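Local coordinates for mannosylglycerate hydrolase MGH1-like glycoside hydrolase domain-containing protein (Thermus thermophilus HB8, PDB 4WVA) that hydrolyses mannosylglycerate, and very probably glucosylglycerate as well, to the free sugar and glycerate as a glycoside hydrolase of family GH63 built on an (alpha/alpha)6 barrel, at residues 155-158 and 159-163; 239-242 and 243-247; 286-289 and 290-293. One frame throughout, in Å; residues are numbered along the deposited sequence. Where two conformers were deposited one is given.

Contact 1: 155-158 and 159-163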
# COMPACT_ATOMS: atom_id res chain seq x y z
N VAL A 155 -8.75 14.03 -15.16
CA VAL A 155 -9.16 13.87 -16.54
C VAL A 155 -8.38 14.82 -17.47
O VAL A 155 -8.18 16.00 -17.10
CB VAL A 155 -10.65 14.26 -16.63
CG1 VAL A 155 -11.17 14.17 -18.06
CG2 VAL A 155 -11.46 13.37 -15.70
N ILE A 156 -7.96 14.33 -18.63
CA ILE A 156 -7.49 15.19 -19.71
C ILE A 156 -8.63 15.37 -20.71
O ILE A 156 -9.40 14.44 -20.99
CB ILE A 156 -6.20 14.69 -20.39
CG1 ILE A 156 -6.34 13.29 -20.98
CG2 ILE A 156 -5.02 14.79 -19.42
CD1 ILE A 156 -5.22 12.89 -21.92
N VAL A 157 -8.73 16.60 -21.24
CA VAL A 157 -9.74 16.94 -22.22
C VAL A 157 -9.17 17.12 -23.63
O VAL A 157 -9.92 17.36 -24.58
CB VAL A 157 -10.53 18.19 -21.77
CG1 VAL A 157 -11.25 17.89 -20.46
CG2 VAL A 157 -9.61 19.40 -21.62
N HIS A 158 -7.85 16.94 -23.78
CA HIS A 158 -7.22 17.04 -25.07
C HIS A 158 -6.08 16.04 -25.11
O HIS A 158 -5.33 15.99 -24.14
CB HIS A 158 -6.69 18.47 -25.27
CG HIS A 158 -6.44 18.80 -26.71
ND1 HIS A 158 -5.50 18.14 -27.46
CD2 HIS A 158 -7.05 19.68 -27.54
CE1 HIS A 158 -5.53 18.59 -28.71
NE2 HIS A 158 -6.45 19.54 -28.78
N PRO A 159 -5.93 15.28 -26.20
CA PRO A 159 -4.80 14.34 -26.29
C PRO A 159 -3.42 15.00 -26.09
O PRO A 159 -2.48 14.36 -25.61
CB PRO A 159 -4.94 13.74 -27.70
CG PRO A 159 -5.82 14.70 -28.44
CD PRO A 159 -6.77 15.23 -27.41
N TRP A 160 -3.29 16.28 -26.46
CA TRP A 160 -2.05 17.03 -26.22
C TRP A 160 -1.64 17.03 -24.75
O TRP A 160 -0.45 17.08 -24.44
CB TRP A 160 -2.14 18.49 -26.71
CG TRP A 160 -1.91 18.66 -28.21
CD1 TRP A 160 -1.14 17.89 -28.99
CD2 TRP A 160 -2.42 19.71 -29.06
NE1 TRP A 160 -1.13 18.36 -30.29
CE2 TRP A 160 -1.92 19.47 -30.35
CE3 TRP A 160 -3.25 20.82 -28.85
CZ2 TRP A 160 -2.23 20.30 -31.44
CZ3 TRP A 160 -3.58 21.62 -29.93
CH2 TRP A 160 -3.06 21.36 -31.20
N GLU A 161 -2.63 16.97 -23.85
CA GLU A 161 -2.33 17.03 -22.42
C GLU A 161 -1.64 15.78 -21.87
O GLU A 161 -0.98 15.85 -20.81
CB GLU A 161 -3.58 17.30 -21.61
CG GLU A 161 -4.25 18.61 -21.96
CD GLU A 161 -5.39 18.94 -21.03
OE1 GLU A 161 -5.39 20.05 -20.47
OE2 GLU A 161 -6.26 18.07 -20.85
N SER A 162 -1.75 14.67 -22.58
CA SER A 162 -0.99 13.46 -22.28
C SER A 162 0.49 13.59 -22.59
O SER A 162 1.29 12.80 -22.11
CB SER A 162 -1.54 12.26 -23.05
OG SER A 162 -1.22 12.35 -24.44
N GLY A 163 0.85 14.58 -23.41
CA GLY A 163 2.20 14.65 -23.96
C GLY A 163 2.47 13.61 -25.04
O GLY A 163 3.55 13.64 -25.66
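Ile156 lies alongside Glu161 where an extended chain bends into a short turn, the two side chains antiparallel to one another. CG2 of Ile156 rests 3.6 Å from CB of Glu161, while CD1, on the other branch, reaches CB of Ser162. At Val157 the contact becomes polar: the backbone N donates to Glu161 OE2 at 2.9 Å, and that oxygen is met almost head-on. The carboxylate arrives there because the glutamate chain is straight at chi2 (-173°). OE1, its other oxygen, is held by a salt bridge to Arg146 and by the backbone N of Thr102, so both oxygens of this buried acid have hydrogen-bond partners.

His158 carries the centre of the contact. Its ND1 accepts the backbone N-H of Trp160 at 3.1 Å, with the donor in the ring plane, consistent with ND1 carrying no proton; NE2 is hydrogen-bonded to the carbonyl O of Tyr207. These two bonds fix the rotation of the imidazole. The ring lies nearly parallel to the six-membered ring of Trp160, planes 10° apart, but offset with little overlap, and CE1 of His158 comes within 3.2 Å of Trp160 CE3. His158 O accepts from Glu161 N, and Ser162 OG is hydrogen-bonded back to Pro159 O at 2.6 Å. The turn leads to Gly163, which probably binds substrate and whose O is hydrogen-bonded to a bound Tris molecule, and Trp160 touches the likely proton donor Asp165. Between helices 121-146 and 171-175, this loop packs Val157, His158 and Pro159 against helix 201-216, with Val155 and Val157 also meeting helix 221-227, and the backbone of Ile156 is hydrogen-bonded to Val232 of strand 232-233.

Contact 2: 239-242 and 243-247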
# COMPACT_ATOMS: atom_id res chain seq x y z
N ALA A 239 -0.08 8.65 -13.44
CA ALA A 239 1.07 8.06 -12.79
C ALA A 239 2.08 9.15 -12.47
O ALA A 239 2.67 9.17 -11.37
CB ALA A 239 1.71 7.01 -13.65
N ILE A 240 2.28 10.05 -13.42
CA ILE A 240 3.21 11.17 -13.21
C ILE A 240 2.73 12.11 -12.09
O ILE A 240 3.53 12.56 -11.24
CB ILE A 240 3.47 11.91 -14.56
CG1 ILE A 240 4.40 11.04 -15.43
CG2 ILE A 240 4.06 13.30 -14.37
CD1 ILE A 240 4.45 11.48 -16.86
N LEU A 241 1.43 12.38 -12.05
CA LEU A 241 0.84 13.17 -10.98
C LEU A 241 0.98 12.51 -9.61
O LEU A 241 1.29 13.18 -8.62
CB LEU A 241 -0.62 13.49 -11.28
CG LEU A 241 -1.45 14.22 -10.21
CD1 LEU A 241 -0.79 15.52 -9.76
CD2 LEU A 241 -2.85 14.50 -10.73
N GLN A 242 0.75 11.20 -9.53
CA GLN A 242 0.91 10.50 -8.25
C GLN A 242 2.36 10.63 -7.78
O GLN A 242 2.62 10.91 -6.62
CB GLN A 242 0.51 9.04 -8.38
CG GLN A 242 0.80 8.16 -7.16
CD GLN A 242 -0.11 8.43 -5.95
OE1 GLN A 242 -1.09 9.17 -6.03
NE2 GLN A 242 0.24 7.81 -4.83
N ARG A 243 3.32 10.39 -8.68
CA ARG A 243 4.73 10.55 -8.31
C ARG A 243 5.01 11.98 -7.85
O ARG A 243 5.67 12.19 -6.83
CB ARG A 243 5.65 10.15 -9.46
CG ARG A 243 7.13 10.39 -9.19
CD ARG A 243 7.68 9.70 -7.96
NE ARG A 243 9.10 9.99 -7.80
CZ ARG A 243 10.09 9.28 -8.36
NH1 ARG A 243 9.85 8.22 -9.09
NH2 ARG A 243 11.35 9.65 -8.18
N ALA A 244 4.48 12.95 -8.59
CA ALA A 244 4.72 14.34 -8.28
C ALA A 244 4.11 14.72 -6.93
O ALA A 244 4.71 15.48 -6.18
CB ALA A 244 4.20 15.23 -9.39
N ASN A 245 2.92 14.20 -6.62
CA ASN A 245 2.30 14.40 -5.29
C ASN A 245 3.17 13.85 -4.15
O ASN A 245 3.37 14.53 -3.13
CB ASN A 245 0.92 13.75 -5.19
CG ASN A 245 -0.16 14.53 -5.90
OD1 ASN A 245 -0.13 15.75 -5.95
ND2 ASN A 245 -1.14 13.82 -6.43
N ARG A 246 3.71 12.65 -4.33
CA ARG A 246 4.61 12.09 -3.33
C ARG A 246 5.83 12.99 -3.11
O ARG A 246 6.28 13.20 -1.97
CB ARG A 246 5.09 10.70 -3.77
CG ARG A 246 3.98 9.68 -3.86
CD ARG A 246 3.82 8.87 -2.61
NE ARG A 246 2.79 7.84 -2.77
CZ ARG A 246 2.41 7.05 -1.78
NH1 ARG A 246 3.00 7.16 -0.58
NH2 ARG A 246 1.44 6.15 -1.97
N ASP A 247 6.38 13.50 -4.21
CA ASP A 247 7.54 14.36 -4.11
C ASP A 247 7.21 15.76 -3.55
O ASP A 247 8.02 16.33 -2.80
CB ASP A 247 8.26 14.43 -5.45
CG ASP A 247 8.89 13.11 -5.83
OD1 ASP A 247 9.30 12.38 -4.90
OD2 ASP A 247 8.92 12.77 -7.02
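Leu241 and Asn245 meet one turn apart in a largely buried part of helix 235-254, where the leucine methyl CD1 comes within 3.8 Å of Asn245 ND2. Rotation about CB-CG of the leucine (chi2 54°) turns that methyl to the amide, and the amide nitrogen has its hydrogen bond elsewhere, with the hydroxyl of Tyr143. Ala244 packs more simply, its CB lying 3.3 Å from the carbonyl O of Ile240. CG of Arg246 likewise touches Gln242 O at 3.3 Å.

The backbone bonds are those of a regular alpha-helix. Arg243 N, Ala244 N, Asn245 N and Arg246 N donate in turn to the carbonyl oxygens of Ala239, Ile240, Leu241 and Gln242; Ala244 N lies 2.8 Å from Ile240 O, and Asn245 N the same from Leu241 O. Helix 235-254 belongs to the (alpha/alpha)6 barrel of this GH63 enzyme and packs here against helices 107-117, 121-146 and 260-275, with Ile240 near Trp34, a probable substrate-binding residue.

Charged groups form a third set. Arg243 NE forms a salt bridge with Asp247 OD2 at 2.9 Å, meeting the syn side of the carboxylate from slightly outside its plane. CG of the arginine stands opposite the backbone N (chi1 176°), and a bend at chi2 brings NE to the acid one turn on. Arg112 pairs with the other oxygen, OD1, and Thr109 adds a bond to OD2; the guanidinium of Arg243 also makes a cation-pi contact with Phe307. Arg246 forms its salt bridge with Glu270.

Contact 3: 286-289 and 290-293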
# COMPACT_ATOMS: atom_id res chain seq x y z
N SER A 286 -5.53 3.35 -19.89
CA SER A 286 -6.27 4.59 -19.75
C SER A 286 -7.77 4.28 -19.91
O SER A 286 -8.14 3.23 -20.48
CB SER A 286 -5.81 5.59 -20.82
OG SER A 286 -4.44 5.94 -20.64
N TRP A 287 -8.61 5.18 -19.40
CA TRP A 287 -10.05 5.05 -19.45
C TRP A 287 -10.72 6.16 -20.23
O TRP A 287 -10.37 7.33 -20.11
CB TRP A 287 -10.64 5.00 -18.05
CG TRP A 287 -10.34 3.78 -17.25
CD1 TRP A 287 -9.70 2.64 -17.65
CD2 TRP A 287 -10.74 3.56 -15.90
NE1 TRP A 287 -9.67 1.74 -16.62
CE2 TRP A 287 -10.30 2.28 -15.54
CE3 TRP A 287 -11.41 4.34 -14.95
CZ2 TRP A 287 -10.53 1.75 -14.26
CZ3 TRP A 287 -11.62 3.81 -13.69
CH2 TRP A 287 -11.17 2.53 -13.36
N ASP A 288 -11.72 5.78 -21.02
CA ASP A 288 -12.52 6.71 -21.79
C ASP A 288 -13.80 6.98 -21.04
O ASP A 288 -14.65 6.08 -20.92
CB ASP A 288 -12.82 6.08 -23.16
CG ASP A 288 -13.73 6.93 -24.03
OD1 ASP A 288 -14.32 7.92 -23.54
OD2 ASP A 288 -13.86 6.54 -25.21
N LEU A 289 -13.94 8.18 -20.51
CA LEU A 289 -15.09 8.50 -19.64
C LEU A 289 -16.33 8.91 -20.42
O LEU A 289 -17.42 8.96 -19.85
CB LEU A 289 -14.74 9.57 -18.63
CG LEU A 289 -13.64 9.25 -17.61
CD1 LEU A 289 -13.51 10.40 -16.62
CD2 LEU A 289 -13.88 7.95 -16.87
N VAL A 290 -16.18 9.19 -21.71
CA VAL A 290 -17.35 9.45 -22.55
C VAL A 290 -18.07 8.12 -22.82
O VAL A 290 -19.28 8.01 -22.60
CB VAL A 290 -16.96 10.18 -23.85
CG1 VAL A 290 -18.14 10.24 -24.82
CG2 VAL A 290 -16.45 11.57 -23.52
N ALA A 291 -17.31 7.11 -23.26
CA ALA A 291 -17.83 5.76 -23.46
C ALA A 291 -18.05 5.04 -22.13
O ALA A 291 -18.87 4.12 -22.03
CB ALA A 291 -16.89 4.95 -24.33
N GLY A 292 -17.32 5.48 -21.10
CA GLY A 292 -17.34 4.78 -19.79
C GLY A 292 -16.67 3.42 -19.82
O GLY A 292 -17.16 2.46 -19.18
N GLU A 293 -15.53 3.33 -20.53
CA GLU A 293 -14.85 2.05 -20.78
C GLU A 293 -13.35 2.18 -20.67
O GLU A 293 -12.79 3.18 -21.12
CB GLU A 293 -15.08 1.61 -22.22
CG GLU A 293 -16.52 1.36 -22.56
CD GLU A 293 -16.71 1.04 -24.02
OE1 GLU A 293 -15.72 1.00 -24.81
OE2 GLU A 293 -17.87 0.82 -24.39
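A tight antiparallel hairpin with a G1 beta bulge joins strand 283-288 to strand 293-294, and Gly292 and Glu293 together face Asp288 across it. Asp288 N donates to Glu293 O at 2.8 Å, and Glu293 N returns the bond to Asp288 O, making a hydrogen-bonded pair. The same carbonyl takes a weak bond from Gly292 N, bent to 117°. Gly292 has the positive phi (69°) expected at the first bulge position.

The first torsion of Asp288 (chi1 176°) carries its carboxylate toward the backbone N-H groups of Val290 and Ala291. OD1 accepts two backbone hydrogen bonds, a weak one from Val290 N, which makes a weakly bonded Asx turn, and a straighter one from Ala291 N. OD2 forms a salt bridge with Arg176. The hairpin also meets the third subunit, where Glu293 OE2 pairs with Arg121 of that subunit and Gly292 O receives the hydroxyl of its Tyr115.

Ala291 N, 3.1 Å from Asp288 OD1, approaches from above the carboxylate plane, 65° out of it. On the same side of the carboxylate, CB of Ala291 lies 3.5 Å from Asp288 OD2.

How the contacts relate
From the N terminus the three contacts follow in series, each closing only its own local turn; none nests in or crosses another. Contact 1 shapes the loop between helices 121-146 and 171-175, on the way to the probable substrate-binding Gly163. Contact 2 is a run of helix 235-254; the centre of contact 2 lies about 17 Å from that of contact 1, and the two do not touch. Contact 3 turns the hairpin after strand 283-288, in a sheet that also includes strand 232-233, just ahead of that helix. Contacts 1 and 3 meet directly, Val155 CG2 packing 3.7 Å from Leu289 CD1, so the probable active-site loop adjoins the hairpin that reaches another subunit.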